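Periplasmic oligopeptide-binding protein (Burkholderia pseudomallei, PDB 3ZS6) probably binds oligopeptides in the periplasm and hands them to an ABC transporter for uptake into the cell. Local coordinates at residues Leu7-Pro12 and Arg497-Met502; Ala13-Leu18 and Ser25-Thr30; Ile31-Phe36 and Ala150-Thr155; Pro180-Asp185 and Ala195-Tyr200. All coordinates share one frame; numbering follows the deposited sequence.

Contact 1: residues Leu7-Pro12 and Arg497-Met502; sequences LTRQVP and RASQDM
Arg-9 reaches from its strand to the C-terminal loop and meets the carbonyl of Arg-497 end-on. NH1 and NH2 both point at this one oxygen, at 3.0 Å (NH1 to Arg-497 O) and 2.9 Å (NH2 to Arg-497 O), and the acceptor lies almost exactly in the guanidinium plane. The two bonds together fix how the flat group is turned. A bend at the third torsion of Arg-9 (chi3 62°) swings the guanidinium out of line with the rest of the chain and sets this edge against the loop.

NH1 has a second task. It also donates to Ser-499 OG, 2.9 Å away, and here the partner is tilted out of the guanidinium plane by 18°. Ser-499 OG is in turn hydrogen-bonded to Asp-34 of the helix 26-35, so a second-shell carboxylate helps to place the hydroxyl. Met-502 bends at its last torsion and brings CE obliquely to 3.6 Å from Arg-9 NH1. Leu-7, two residues before Arg-9 and directed to the same loop, adds a loose apolar contact, CD2 to Met-502 CE at 4.4 Å; the same CD2 is 4.1 Å from Ser-499 OG. The buried guanidinium is thus met by a carbonyl, a hydroxyl and, in a cation-pi contact, the ring of Tyr-233.

The arrangement illustrates how the two ends of a chain can be joined: strand 6-11, outermost in a mixed four-stranded sheet, is met by residues close to the C terminus. As in other OppA-type binding proteins, both termini thus belong to the same lobe.

Contact 2: residues Ala13-Leu18 and Ser25-Thr30; sequences AEVESL and SWTGNT
Glu-16 and Ser-25 meet at the start of the helix 26-35, where Ser-25 is the N-cap: its OG accepts from Gly-28 N at 2.9 Å. Glu-16 braces the N-cap residue with both carboxylate oxygens. From CB, its chain sets off with CG wedged between the backbone N and the carbonyl carbon (chi1 66°), then bends at chi2 (-81°), and these two turns bring the carboxylate to the helix end although CB itself does not point there. On its way the side chain also packs on Lys-388 and Met-391 of helix 387-395.

Beyond the bend, CD lies 3.3 Å from Ser-25 OG, and the two oxygens divide the polar groups. OE1 takes the hydroxyl of Ser-25 through its syn lone pair at 2.7 Å between OE1 and OG. OE2 is met by the backbone N of Ser-25, 2.8 Å away, from above the carboxylate plane, and also accepts from Glu-24 N. The carboxylate therefore holds the capping hydroxyl so that OG can face Gly-28 N, and its negative charge is probably favoured by the positive end of the helix dipole.

The capped turn matters to the pocket: backbone atoms of Trp-26 hydrogen-bond the bound peptide, and Ser-25 packs on one of its apolar side chains.

Apolar contacts lie beside the cap. Thr-27 CG2 is 3.9 Å from Val-15 CB, and Val-15 CG2 presses unusually close to the backbone of Gly-28, with 3.4 Å between CG2 and CA.

Contact 3: residues Ile31-Phe36 and Ala150-Thr155; sequences IGLDLF and AMAPLT
Leu-33, near the end of the helix 26-35, lays its branched tip against the turn formed by residues 150-155. CD2 does most of the touching, and it meets backbone polar atoms as closely as it meets methyls. Among the carbon contacts, it comes within 4.2 Å of Ala-152 CB and 3.9 Å of Thr-155 CG2, so that this one methyl lies against Ala-152, where the 3-10 segment begins, and Thr-155, just past its end. Further along the chain Phe-36 turns its CB, rather than its ring, to the same threonine. The two side chains cross at about a right angle, with 3.6 Å between Phe-36 CB and Thr-155 OG1.

A second kind of contact sets carbon against backbone polar atoms. Leu-33 CD2 rests 3.4 Å from Ala-150 O and 3.7 Å from Ala-152 N, a packing contact with the backbone of the turn.

Hydrogen bonds work inside the turn. With its hydroxyl in the confined position between N and carbonyl carbon (chi1 59°), Thr-155 donates from OG1 to Ala-152 O at 2.7 Å, in the carbonyl plane. Thr-155 N shares that acceptor, and Asn-29 OD1, one helical turn before Leu-33, receives Ala-152 N.

With several of its polar groups thus engaged, the turn offers methyls and backbone to the helix. Residues 31-36 and 150-155 meet without a hydrogen bond, through side-chain carbons alone, which implies that fit holds them together; the helix as a whole is also held by the bond from Ala-152 N to Asn-29.

Contact 4: residues Pro180-Asp185 and Ala195-Tyr200; sequences PYTLVD and AKSDKY
Pro-180 lies over one face of the Tyr-200 ring, at the mouth of the beta hairpin formed by strands 181-187 and 191-196. Its CB sits 4.0 Å from the centroid of the Tyr-200 ring and only 18° off the normal, a CH-pi contact, while CA stands over the same face nearer the rim. The two side chains run alongside each other, pointing the same way. Tyr-200 gets there with CG anti to its own N (chi1 -175°), and its OH is hydrogen-bonded to Glu-37. The other aromatic group, Tyr-181, is turned differently: the carbonyl carbon of Ala-195 is at its edge, and CD1 approaches Lys-196 N obliquely at 3.5 Å. Its OH bonds to Ile-208 O.

The two strands run antiparallel. Thr-182 and Ala-195 form a hydrogen-bonded pair, with 2.9 Å from Thr-182 N to Ala-195 O and the same from Ala-195 N to Thr-182 O; Tyr-181 and Lys-196 form the neighbouring non-hydrogen-bonded pair. On the face that carries Thr-182 and Ala-195, Thr-182 CG2 packs 3.6 Å from Ser-197 CB. Val-184, with Asp-185 part of a classic beta bulge opposite Val-193, brings CG2 to Ala-195 CB.

Past the paired strands, Ser-197 OG accepts from Lys-199 N in an ST turn. Ser-197 N donates to Pro-180 O at 2.8 Å, and one water bridges Pro-180 O to Ser-197 O, 2.7 Å from the latter.

Overall arrangement
The four contacts show how a lobe can be assembled around one helix. Helix 26-35 supplies a segment to contact 2 and to contact 3, whose centres are about 10 Å apart, and its Asp-34 reaches contact 1 through a side-chain oxygen and contact 4 through its backbone carbonyl, a probable hydrogen bond to Tyr-181 N. Contacts 1 and 4 bring in the two outermost strands of one mixed sheet, 6-11 and 181-187, with centres about 14 Å apart. Along the chain contacts 2, 3 and 4 follow in series, all inside the long loop that contact 1 closes. Helix, sheet and C-terminal loop are thereby tied together around a helix whose first turn meets the bound peptide.

Contact 1: residues Leu7-Pro12 and Arg497-Met502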
loop_
_atom_site.group_PDB
_atom_site.type_symbol
_atom_site.label_atom_id
_atom_site.label_comp_id
_atom_site.label_asym_id
_atom_site.label_seq_id
_atom_site.Cartn_x
_atom_site.Cartn_y
_atom_site.Cartn_z
ATOM N N LEU A 7 -9.716 -8.254 20.468
ATOM C CA LEU A 7 -8.431 -7.784 19.964
ATOM C C LEU A 7 -8.493 -6.293 19.680
ATOM O O LEU A 7 -9.433 -5.822 19.042
ATOM C CB LEU A 7 -8.062 -8.533 18.687
ATOM C CG LEU A 7 -6.719 -8.140 18.064
ATOM C CD1 LEU A 7 -5.572 -8.649 18.931
ATOM C CD2 LEU A 7 -6.638 -8.702 16.652
ATOM N N THR A 8 -7.489 -5.558 20.156
ATOM C CA THR A 8 -7.384 -4.125 19.902
ATOM C C THR A 8 -6.097 -3.840 19.130
ATOM O O THR A 8 -4.995 -4.135 19.616
ATOM C CB THR A 8 -7.381 -3.324 21.217
ATOM O OG1 THR A 8 -8.602 -3.560 21.919
ATOM C CG2 THR A 8 -7.240 -1.823 20.948
ATOM N N ARG A 9 -6.244 -3.278 17.931
ATOM C CA ARG A 9 -5.111 -3.016 17.041
ATOM C C ARG A 9 -4.961 -1.516 16.805
ATOM O O ARG A 9 -5.954 -0.818 16.600
ATOM C CB ARG A 9 -5.321 -3.711 15.681
ATOM C CG ARG A 9 -5.651 -5.209 15.774
ATOM C CD ARG A 9 -6.089 -5.771 14.405
ATOM N NE ARG A 9 -5.033 -5.667 13.394
ATOM C CZ ARG A 9 -4.843 -6.539 12.407
ATOM N NH1 ARG A 9 -5.651 -7.591 12.284
ATOM N NH2 ARG A 9 -3.839 -6.363 11.544
ATOM N N GLN A 10 -3.725 -1.025 16.816
ATOM C CA GLN A 10 -3.472 0.399 16.576
ATOM C C GLN A 10 -3.139 0.636 15.106
ATOM O O GLN A 10 -2.307 -0.072 14.528
ATOM C CB GLN A 10 -2.334 0.921 17.463
ATOM C CG GLN A 10 -1.930 2.393 17.181
ATOM C CD GLN A 10 -0.507 2.550 16.628
ATOM O OE1 GLN A 10 0.390 1.760 16.929
ATOM N NE2 GLN A 10 -0.297 3.597 15.837
ATOM N N VAL A 11 -3.805 1.616 14.499
ATOM C CA VAL A 11 -3.469 2.032 13.131
ATOM C C VAL A 11 -2.908 3.465 13.113
ATOM O O VAL A 11 -3.202 4.261 14.006
ATOM C CB VAL A 11 -4.663 1.866 12.166
ATOM C CG1 VAL A 11 -4.954 0.370 11.922
ATOM C CG2 VAL A 11 -5.896 2.579 12.706
ATOM N N PRO A 12 -2.082 3.790 12.101
ATOM C CA PRO A 12 -1.302 5.040 12.121
ATOM C C PRO A 12 -2.114 6.311 11.846
ATOM O O PRO A 12 -1.599 7.409 12.044
ATOM C CB PRO A 12 -0.263 4.822 11.011
ATOM C CG PRO A 12 -0.955 3.873 10.046
ATOM C CD PRO A 12 -1.754 2.944 10.937
ATOM N N ARG A 497 -2.372 -8.788 7.379
ATOM C CA ARG A 497 -2.651 -9.753 8.437
ATOM C C ARG A 497 -4.044 -9.538 9.009
ATOM O O ARG A 497 -4.268 -8.625 9.802
ATOM C CB ARG A 497 -1.584 -9.645 9.541
ATOM C CG ARG A 497 -0.138 -9.956 9.065
ATOM C CD ARG A 497 0.893 -9.609 10.148
ATOM N NE ARG A 497 2.144 -10.369 10.026
ATOM C CZ ARG A 497 3.275 -9.903 9.497
ATOM N NH1 ARG A 497 3.338 -8.663 9.007
ATOM N NH2 ARG A 497 4.349 -10.686 9.447
ATOM N N ALA A 498 -4.976 -10.380 8.579
ATOM C CA ALA A 498 -6.378 -10.256 8.956
ATOM C C ALA A 498 -6.610 -10.741 10.372
ATOM O O ALA A 498 -5.947 -11.668 10.843
ATOM C CB ALA A 498 -7.253 -11.044 7.983
ATOM N N SER A 499 -7.571 -10.129 11.052
ATOM C CA SER A 499 -7.883 -10.532 12.419
ATOM C C SER A 499 -8.378 -11.988 12.534
ATOM O O SER A 499 -8.109 -12.664 13.530
ATOM C CB SER A 499 -8.902 -9.565 13.022
ATOM O OG SER A 499 -8.403 -8.239 12.992
ATOM N N GLN A 500 -9.094 -12.476 11.522
ATOM C CA GLN A 500 -9.687 -13.814 11.610
ATOM C C GLN A 500 -8.648 -14.939 11.632
ATOM O O GLN A 500 -8.970 -16.090 11.952
ATOM C CB GLN A 500 -10.694 -14.061 10.479
ATOM C CG GLN A 500 -10.068 -14.204 9.089
ATOM C CD GLN A 500 -11.008 -14.897 8.108
ATOM O OE1 GLN A 500 -11.436 -14.318 7.106
ATOM N NE2 GLN A 500 -11.329 -16.148 8.399
ATOM N N ASP A 501 -7.411 -14.615 11.274
ATOM C CA ASP A 501 -6.357 -15.622 11.248
ATOM C C ASP A 501 -5.614 -15.708 12.585
ATOM O O ASP A 501 -4.772 -16.586 12.772
ATOM C CB ASP A 501 -5.386 -15.364 10.081
ATOM C CG ASP A 501 -6.067 -15.496 8.715
ATOM O OD1 ASP A 501 -6.834 -16.459 8.529
ATOM O OD2 ASP A 501 -5.862 -14.629 7.839
ATOM N N MET A 502 -5.934 -14.807 13.513
ATOM C CA MET A 502 -5.302 -14.822 14.836
ATOM C C MET A 502 -6.271 -15.318 15.921
ATOM O O MET A 502 -7.465 -15.468 15.675
ATOM C CB MET A 502 -4.724 -13.439 15.178
ATOM C CG MET A 502 -3.477 -13.081 14.353
ATOM S SD MET A 502 -2.857 -11.398 14.615
ATOM C CE MET A 502 -4.042 -10.466 13.637
#

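Contact 2: residues Ala13-Leu18 and Ser25-Thr30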
loop_
_atom_site.group_PDB
_atom_site.type_symbol
_atom_site.label_atom_id
_atom_site.label_comp_id
_atom_site.label_asym_id
_atom_site.label_seq_id
_atom_site.Cartn_x
_atom_site.Cartn_y
_atom_site.Cartn_z
ATOM N N ALA A 13 -3.361 6.169 11.407
ATOM C CA ALA A 13 -4.183 7.333 11.077
ATOM C C ALA A 13 -5.646 6.930 10.886
ATOM O O ALA A 13 -5.955 5.739 10.791
ATOM C CB ALA A 13 -3.654 8.010 9.815
ATOM N N GLU A 14 -6.539 7.918 10.844
ATOM C CA GLU A 14 -7.947 7.673 10.522
ATOM C C GLU A 14 -8.054 7.127 9.103
ATOM O O GLU A 14 -7.435 7.666 8.176
ATOM C CB GLU A 14 -8.760 8.965 10.644
ATOM C CG GLU A 14 -10.199 8.880 10.099
ATOM C CD GLU A 14 -11.099 7.965 10.924
ATOM O OE1 GLU A 14 -10.701 7.554 12.040
ATOM O OE2 GLU A 14 -12.207 7.648 10.445
ATOM N N VAL A 15 -8.832 6.060 8.937
ATOM C CA VAL A 15 -8.996 5.407 7.632
ATOM C C VAL A 15 -9.687 6.348 6.647
ATOM O O VAL A 15 -10.589 7.094 7.037
ATOM C CB VAL A 15 -9.817 4.092 7.766
ATOM C CG1 VAL A 15 -11.306 4.392 8.062
ATOM C CG2 VAL A 15 -9.663 3.229 6.519
ATOM N N GLU A 16 -9.277 6.311 5.377
ATOM C CA GLU A 16 -9.801 7.250 4.382
ATOM C C GLU A 16 -11.227 6.894 3.950
ATOM O O GLU A 16 -12.012 7.766 3.589
ATOM C CB GLU A 16 -8.876 7.348 3.155
ATOM C CG GLU A 16 -8.783 6.067 2.308
ATOM C CD GLU A 16 -7.814 5.037 2.877
ATOM O OE1 GLU A 16 -7.252 5.278 3.969
ATOM O OE2 GLU A 16 -7.602 3.989 2.223
ATOM N N SER A 17 -11.557 5.610 3.990
ATOM C CA SER A 17 -12.860 5.156 3.528
ATOM C C SER A 17 -13.018 3.693 3.898
ATOM O O SER A 17 -12.027 3.003 4.121
ATOM C CB SER A 17 -12.958 5.325 2.006
ATOM O OG SER A 17 -14.158 4.790 1.472
ATOM N N LEU A 18 -14.261 3.229 3.981
ATOM C CA LEU A 18 -14.530 1.807 4.139
ATOM C C LEU A 18 -15.289 1.273 2.929
ATOM O O LEU A 18 -15.766 0.137 2.935
ATOM C CB LEU A 18 -15.304 1.532 5.425
ATOM C CG LEU A 18 -14.525 1.764 6.727
ATOM C CD1 LEU A 18 -15.393 1.445 7.934
ATOM C CD2 LEU A 18 -13.251 0.931 6.752
ATOM N N SER A 25 -5.193 2.842 1.269
ATOM C CA SER A 25 -4.068 2.763 2.211
ATOM C C SER A 25 -3.904 1.409 2.889
ATOM O O SER A 25 -4.810 0.567 2.867
ATOM C CB SER A 25 -4.220 3.831 3.302
ATOM O OG SER A 25 -5.240 3.457 4.216
ATOM N N TRP A 26 -2.746 1.230 3.521
ATOM C CA TRP A 26 -2.500 0.083 4.381
ATOM C C TRP A 26 -3.630 -0.030 5.414
ATOM O O TRP A 26 -4.159 -1.115 5.657
ATOM C CB TRP A 26 -1.151 0.223 5.106
ATOM C CG TRP A 26 -0.862 -0.932 6.047
ATOM C CD1 TRP A 26 -0.241 -2.106 5.733
ATOM C CD2 TRP A 26 -1.198 -1.020 7.446
ATOM N NE1 TRP A 26 -0.164 -2.917 6.844
ATOM C CE2 TRP A 26 -0.741 -2.276 7.907
ATOM C CE3 TRP A 26 -1.838 -0.163 8.349
ATOM C CZ2 TRP A 26 -0.909 -2.698 9.231
ATOM C CZ3 TRP A 26 -1.998 -0.581 9.666
ATOM C CH2 TRP A 26 -1.529 -1.839 10.095
ATOM N N THR A 27 -3.996 1.096 6.017
ATOM C CA THR A 27 -5.037 1.084 7.035
ATOM C C THR A 27 -6.391 0.683 6.438
ATOM O O THR A 27 -7.106 -0.129 7.013
ATOM C CB THR A 27 -5.170 2.451 7.748
ATOM O OG1 THR A 27 -3.984 2.720 8.515
ATOM C CG2 THR A 27 -6.394 2.440 8.679
ATOM N N GLY A 28 -6.731 1.249 5.281
ATOM C CA GLY A 28 -7.987 0.930 4.621
ATOM C C GLY A 28 -8.102 -0.541 4.248
ATOM O O GLY A 28 -9.160 -1.157 4.397
ATOM N N ASN A 29 -7.012 -1.114 3.753
ATOM C CA ASN A 29 -7.006 -2.534 3.409
ATOM C C ASN A 29 -7.087 -3.449 4.633
ATOM O O ASN A 29 -7.813 -4.435 4.615
ATOM C CB ASN A 29 -5.783 -2.894 2.561
ATOM C CG ASN A 29 -5.965 -2.524 1.109
ATOM O OD1 ASN A 29 -6.393 -3.349 0.291
ATOM N ND2 ASN A 29 -5.625 -1.281 0.770
ATOM N N THR A 30 -6.344 -3.121 5.688
ATOM C CA THR A 30 -6.358 -3.945 6.904
ATOM C C THR A 30 -7.749 -3.963 7.536
ATOM O O THR A 30 -8.306 -5.030 7.813
ATOM C CB THR A 30 -5.345 -3.452 7.951
ATOM O OG1 THR A 30 -4.020 -3.468 7.393
ATOM C CG2 THR A 30 -5.390 -4.349 9.185
#

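Contact 3: residues Ile31-Phe36 and Ala150-Thr155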
loop_
_atom_site.group_PDB
_atom_site.type_symbol
_atom_site.label_atom_id
_atom_site.label_comp_id
_atom_site.label_asym_id
_atom_site.label_seq_id
_atom_site.Cartn_x
_atom_site.Cartn_y
_atom_site.Cartn_z
ATOM N N ILE A 31 -8.314 -2.783 7.764
ATOM C CA ILE A 31 -9.684 -2.694 8.270
ATOM C C ILE A 31 -10.722 -3.283 7.296
ATOM O O ILE A 31 -11.549 -4.095 7.690
ATOM C CB ILE A 31 -10.057 -1.254 8.631
ATOM C CG1 ILE A 31 -9.170 -0.765 9.778
ATOM C CG2 ILE A 31 -11.534 -1.161 9.038
ATOM C CD1 ILE A 31 -9.379 0.697 10.142
ATOM N N GLY A 32 -10.666 -2.885 6.027
ATOM C CA GLY A 32 -11.644 -3.330 5.045
ATOM C C GLY A 32 -11.686 -4.835 4.802
ATOM O O GLY A 32 -12.749 -5.399 4.480
ATOM N N LEU A 33 -10.539 -5.497 4.949
ATOM C CA LEU A 33 -10.473 -6.937 4.689
ATOM C C LEU A 33 -10.965 -7.775 5.872
ATOM O O LEU A 33 -11.222 -8.968 5.732
ATOM C CB LEU A 33 -9.069 -7.359 4.251
ATOM C CG LEU A 33 -8.646 -6.889 2.854
ATOM C CD1 LEU A 33 -7.166 -7.156 2.624
ATOM C CD2 LEU A 33 -9.487 -7.545 1.739
ATOM N N ASP A 34 -11.094 -7.151 7.039
ATOM C CA ASP A 34 -11.832 -7.766 8.141
ATOM C C ASP A 34 -13.347 -7.688 7.854
ATOM O O ASP A 34 -14.105 -8.562 8.268
ATOM C CB ASP A 34 -11.531 -7.059 9.472
ATOM C CG ASP A 34 -10.195 -7.470 10.086
ATOM O OD1 ASP A 34 -9.513 -8.394 9.574
ATOM O OD2 ASP A 34 -9.837 -6.864 11.114
ATOM N N LEU A 35 -13.782 -6.643 7.142
ATOM C CA LEU A 35 -15.217 -6.429 6.861
ATOM C C LEU A 35 -15.724 -7.064 5.555
ATOM O O LEU A 35 -16.909 -7.409 5.447
ATOM C CB LEU A 35 -15.547 -4.933 6.847
ATOM C CG LEU A 35 -15.361 -4.170 8.163
ATOM C CD1 LEU A 35 -15.455 -2.668 7.925
ATOM C CD2 LEU A 35 -16.388 -4.626 9.220
ATOM N N PHE A 36 -14.832 -7.206 4.575
ATOM C CA PHE A 36 -15.188 -7.734 3.256
ATOM C C PHE A 36 -14.250 -8.867 2.857
ATOM O O PHE A 36 -13.083 -8.887 3.244
ATOM C CB PHE A 36 -15.100 -6.650 2.175
ATOM C CG PHE A 36 -16.069 -5.511 2.354
ATOM C CD1 PHE A 36 -15.748 -4.425 3.159
ATOM C CD2 PHE A 36 -17.292 -5.516 1.692
ATOM C CE1 PHE A 36 -16.630 -3.358 3.311
ATOM C CE2 PHE A 36 -18.187 -4.461 1.841
ATOM C CZ PHE A 36 -17.857 -3.379 2.650
ATOM N N ALA A 150 -7.236 -10.664 -3.703
ATOM C CA ALA A 150 -7.262 -10.694 -2.241
ATOM C C ALA A 150 -7.222 -9.296 -1.602
ATOM O O ALA A 150 -7.357 -9.162 -0.387
ATOM C CB ALA A 150 -6.124 -11.571 -1.693
ATOM N N MET A 151 -7.047 -8.251 -2.407
ATOM C CA MET A 151 -6.968 -6.878 -1.900
ATOM C C MET A 151 -8.348 -6.220 -1.775
ATOM O O MET A 151 -9.287 -6.597 -2.473
ATOM C CB MET A 151 -6.065 -6.031 -2.807
ATOM C CG MET A 151 -4.570 -6.359 -2.699
ATOM S SD MET A 151 -3.904 -6.154 -1.016
ATOM C CE MET A 151 -4.002 -7.819 -0.388
ATOM N N ALA A 152 -8.445 -5.202 -0.927
ATOM C CA ALA A 152 -9.739 -4.591 -0.621
ATOM C C ALA A 152 -10.517 -4.025 -1.811
ATOM O O ALA A 152 -11.733 -4.190 -1.883
ATOM C CB ALA A 152 -9.598 -3.553 0.494
ATOM N N PRO A 153 -9.830 -3.362 -2.753
ATOM C CA PRO A 153 -10.644 -2.751 -3.807
ATOM C C PRO A 153 -11.298 -3.773 -4.744
ATOM O O PRO A 153 -12.198 -3.385 -5.488
ATOM C CB PRO A 153 -9.643 -1.871 -4.569
ATOM C CG PRO A 153 -8.510 -1.637 -3.579
ATOM C CD PRO A 153 -8.418 -2.953 -2.838
ATOM N N LEU A 154 -10.876 -5.037 -4.718
ATOM C CA LEU A 154 -11.540 -6.046 -5.553
ATOM C C LEU A 154 -12.569 -6.897 -4.794
ATOM O O LEU A 154 -13.156 -7.826 -5.363
ATOM C CB LEU A 154 -10.526 -6.922 -6.314
ATOM C CG LEU A 154 -9.637 -6.149 -7.314
ATOM C CD1 LEU A 154 -8.628 -7.068 -8.007
ATOM C CD2 LEU A 154 -10.478 -5.418 -8.360
ATOM N N THR A 155 -12.805 -6.574 -3.524
ATOM C CA THR A 155 -13.901 -7.213 -2.795
ATOM C C THR A 155 -15.266 -6.835 -3.386
ATOM O O THR A 155 -15.405 -5.800 -4.050
ATOM C CB THR A 155 -13.887 -6.888 -1.288
ATOM O OG1 THR A 155 -13.991 -5.471 -1.090
ATOM C CG2 THR A 155 -12.603 -7.409 -0.642
#

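Contact 4: residues Pro180-Asp185 and Ala195-Tyr200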
loop_
_atom_site.group_PDB
_atom_site.type_symbol
_atom_site.label_atom_id
_atom_site.label_comp_id
_atom_site.label_asym_id
_atom_site.label_seq_id
_atom_site.Cartn_x
_atom_site.Cartn_y
_atom_site.Cartn_z
ATOM N N PRO A 180 -15.601 -11.636 7.683
ATOM C CA PRO A 180 -15.798 -12.346 8.954
ATOM C C PRO A 180 -16.338 -11.444 10.069
ATOM O O PRO A 180 -16.802 -11.967 11.084
ATOM C CB PRO A 180 -14.392 -12.847 9.298
ATOM C CG PRO A 180 -13.464 -11.901 8.569
ATOM C CD PRO A 180 -14.178 -11.519 7.314
ATOM N N TYR A 181 -16.279 -10.124 9.878
ATOM C CA TYR A 181 -16.743 -9.160 10.880
ATOM C C TYR A 181 -17.748 -8.163 10.305
ATOM O O TYR A 181 -17.736 -7.875 9.110
ATOM C CB TYR A 181 -15.550 -8.414 11.517
ATOM C CG TYR A 181 -14.610 -9.362 12.215
ATOM C CD1 TYR A 181 -14.812 -9.716 13.548
ATOM C CD2 TYR A 181 -13.549 -9.954 11.526
ATOM C CE1 TYR A 181 -13.972 -10.617 14.183
ATOM C CE2 TYR A 181 -12.699 -10.847 12.153
ATOM C CZ TYR A 181 -12.919 -11.178 13.481
ATOM O OH TYR A 181 -12.080 -12.070 14.103
ATOM N N THR A 182 -18.633 -7.662 11.161
ATOM C CA THR A 182 -19.555 -6.609 10.773
ATOM C C THR A 182 -19.267 -5.373 11.613
ATOM O O THR A 182 -18.923 -5.478 12.795
ATOM C CB THR A 182 -21.034 -7.008 10.988
ATOM O OG1 THR A 182 -21.286 -7.176 12.387
ATOM C CG2 THR A 182 -21.362 -8.300 10.252
ATOM N N LEU A 183 -19.437 -4.207 11.000
ATOM C CA LEU A 183 -19.104 -2.942 11.634
ATOM C C LEU A 183 -20.133 -2.565 12.689
ATOM O O LEU A 183 -21.323 -2.469 12.392
ATOM C CB LEU A 183 -19.026 -1.845 10.570
ATOM C CG LEU A 183 -18.571 -0.460 11.031
ATOM C CD1 LEU A 183 -17.125 -0.521 11.494
ATOM C CD2 LEU A 183 -18.743 0.549 9.901
ATOM N N VAL A 184 -19.674 -2.326 13.915
ATOM C CA VAL A 184 -20.572 -1.921 15.000
ATOM C C VAL A 184 -20.499 -0.422 15.296
ATOM O O VAL A 184 -21.522 0.220 15.559
ATOM C CB VAL A 184 -20.272 -2.687 16.309
ATOM C CG1 VAL A 184 -21.270 -2.298 17.389
ATOM C CG2 VAL A 184 -20.296 -4.185 16.071
ATOM N N ASP A 185 -19.294 0.136 15.269
ATOM C CA ASP A 185 -19.120 1.551 15.596
ATOM C C ASP A 185 -17.986 2.154 14.773
ATOM O O ASP A 185 -16.960 1.507 14.534
ATOM C CB ASP A 185 -18.846 1.721 17.097
ATOM C CG ASP A 185 -18.927 3.175 17.555
ATOM O OD1 ASP A 185 -19.734 3.948 16.986
ATOM O OD2 ASP A 185 -18.182 3.543 18.492
ATOM N N ALA A 195 -17.711 -6.698 15.153
ATOM C CA ALA A 195 -18.071 -7.912 15.884
ATOM C C ALA A 195 -18.090 -9.115 14.950
ATOM O O ALA A 195 -18.438 -8.988 13.772
ATOM C CB ALA A 195 -19.435 -7.741 16.531
ATOM N N LYS A 196 -17.724 -10.281 15.474
ATOM C CA LYS A 196 -17.721 -11.495 14.660
ATOM C C LYS A 196 -19.095 -11.668 14.007
ATOM O O LYS A 196 -20.126 -11.485 14.656
ATOM C CB LYS A 196 -17.377 -12.722 15.508
ATOM C CG LYS A 196 -17.489 -14.055 14.761
ATOM C CD LYS A 196 -17.157 -15.241 15.668
ATOM C CE LYS A 196 -17.506 -16.565 14.989
ATOM N NZ LYS A 196 -17.015 -17.743 15.767
ATOM N N SER A 197 -19.106 -12.004 12.724
ATOM C CA SER A 197 -20.361 -12.188 12.004
ATOM C C SER A 197 -20.803 -13.642 12.022
ATOM O O SER A 197 -20.038 -14.529 11.652
ATOM C CB SER A 197 -20.221 -11.733 10.552
ATOM O OG SER A 197 -21.376 -12.080 9.807
ATOM N N ASP A 198 -22.047 -13.879 12.422
ATOM C CA ASP A 198 -22.595 -15.235 12.418
ATOM C C ASP A 198 -23.088 -15.636 11.028
ATOM O O ASP A 198 -23.482 -16.780 10.808
ATOM C CB ASP A 198 -23.711 -15.387 13.463
ATOM C CG ASP A 198 -24.740 -14.268 13.394
ATOM O OD1 ASP A 198 -24.401 -13.162 12.918
ATOM O OD2 ASP A 198 -25.887 -14.489 13.835
ATOM N N LYS A 199 -23.045 -14.697 10.088
ATOM C CA LYS A 199 -23.439 -14.980 8.711
ATOM C C LYS A 199 -22.265 -15.419 7.829
ATOM O O LYS A 199 -22.477 -16.015 6.777
ATOM C CB LYS A 199 -24.145 -13.768 8.094
ATOM C CG LYS A 199 -25.298 -13.231 8.938
ATOM C CD LYS A 199 -26.603 -13.222 8.159
ATOM C CE LYS A 199 -27.805 -12.952 9.065
ATOM N NZ LYS A 199 -27.876 -11.535 9.521
ATOM N N TYR A 200 -21.035 -15.137 8.261
ATOM C CA TYR A 200 -19.836 -15.505 7.494
ATOM C C TYR A 200 -19.737 -17.017 7.292
ATOM O O TYR A 200 -19.885 -17.786 8.246
ATOM C CB TYR A 200 -18.577 -15.000 8.201
ATOM C CG TYR A 200 -17.281 -15.218 7.433
ATOM C CD1 TYR A 200 -17.093 -14.673 6.165
ATOM C CD2 TYR A 200 -16.240 -15.948 7.991
ATOM C CE1 TYR A 200 -15.911 -14.868 5.465
ATOM C CE2 TYR A 200 -15.053 -16.139 7.310
ATOM C CZ TYR A 200 -14.889 -15.602 6.051
ATOM O OH TYR A 200 -13.699 -15.816 5.386
HETATM O O HOH W 1 -17.366 -14.886 11.360
#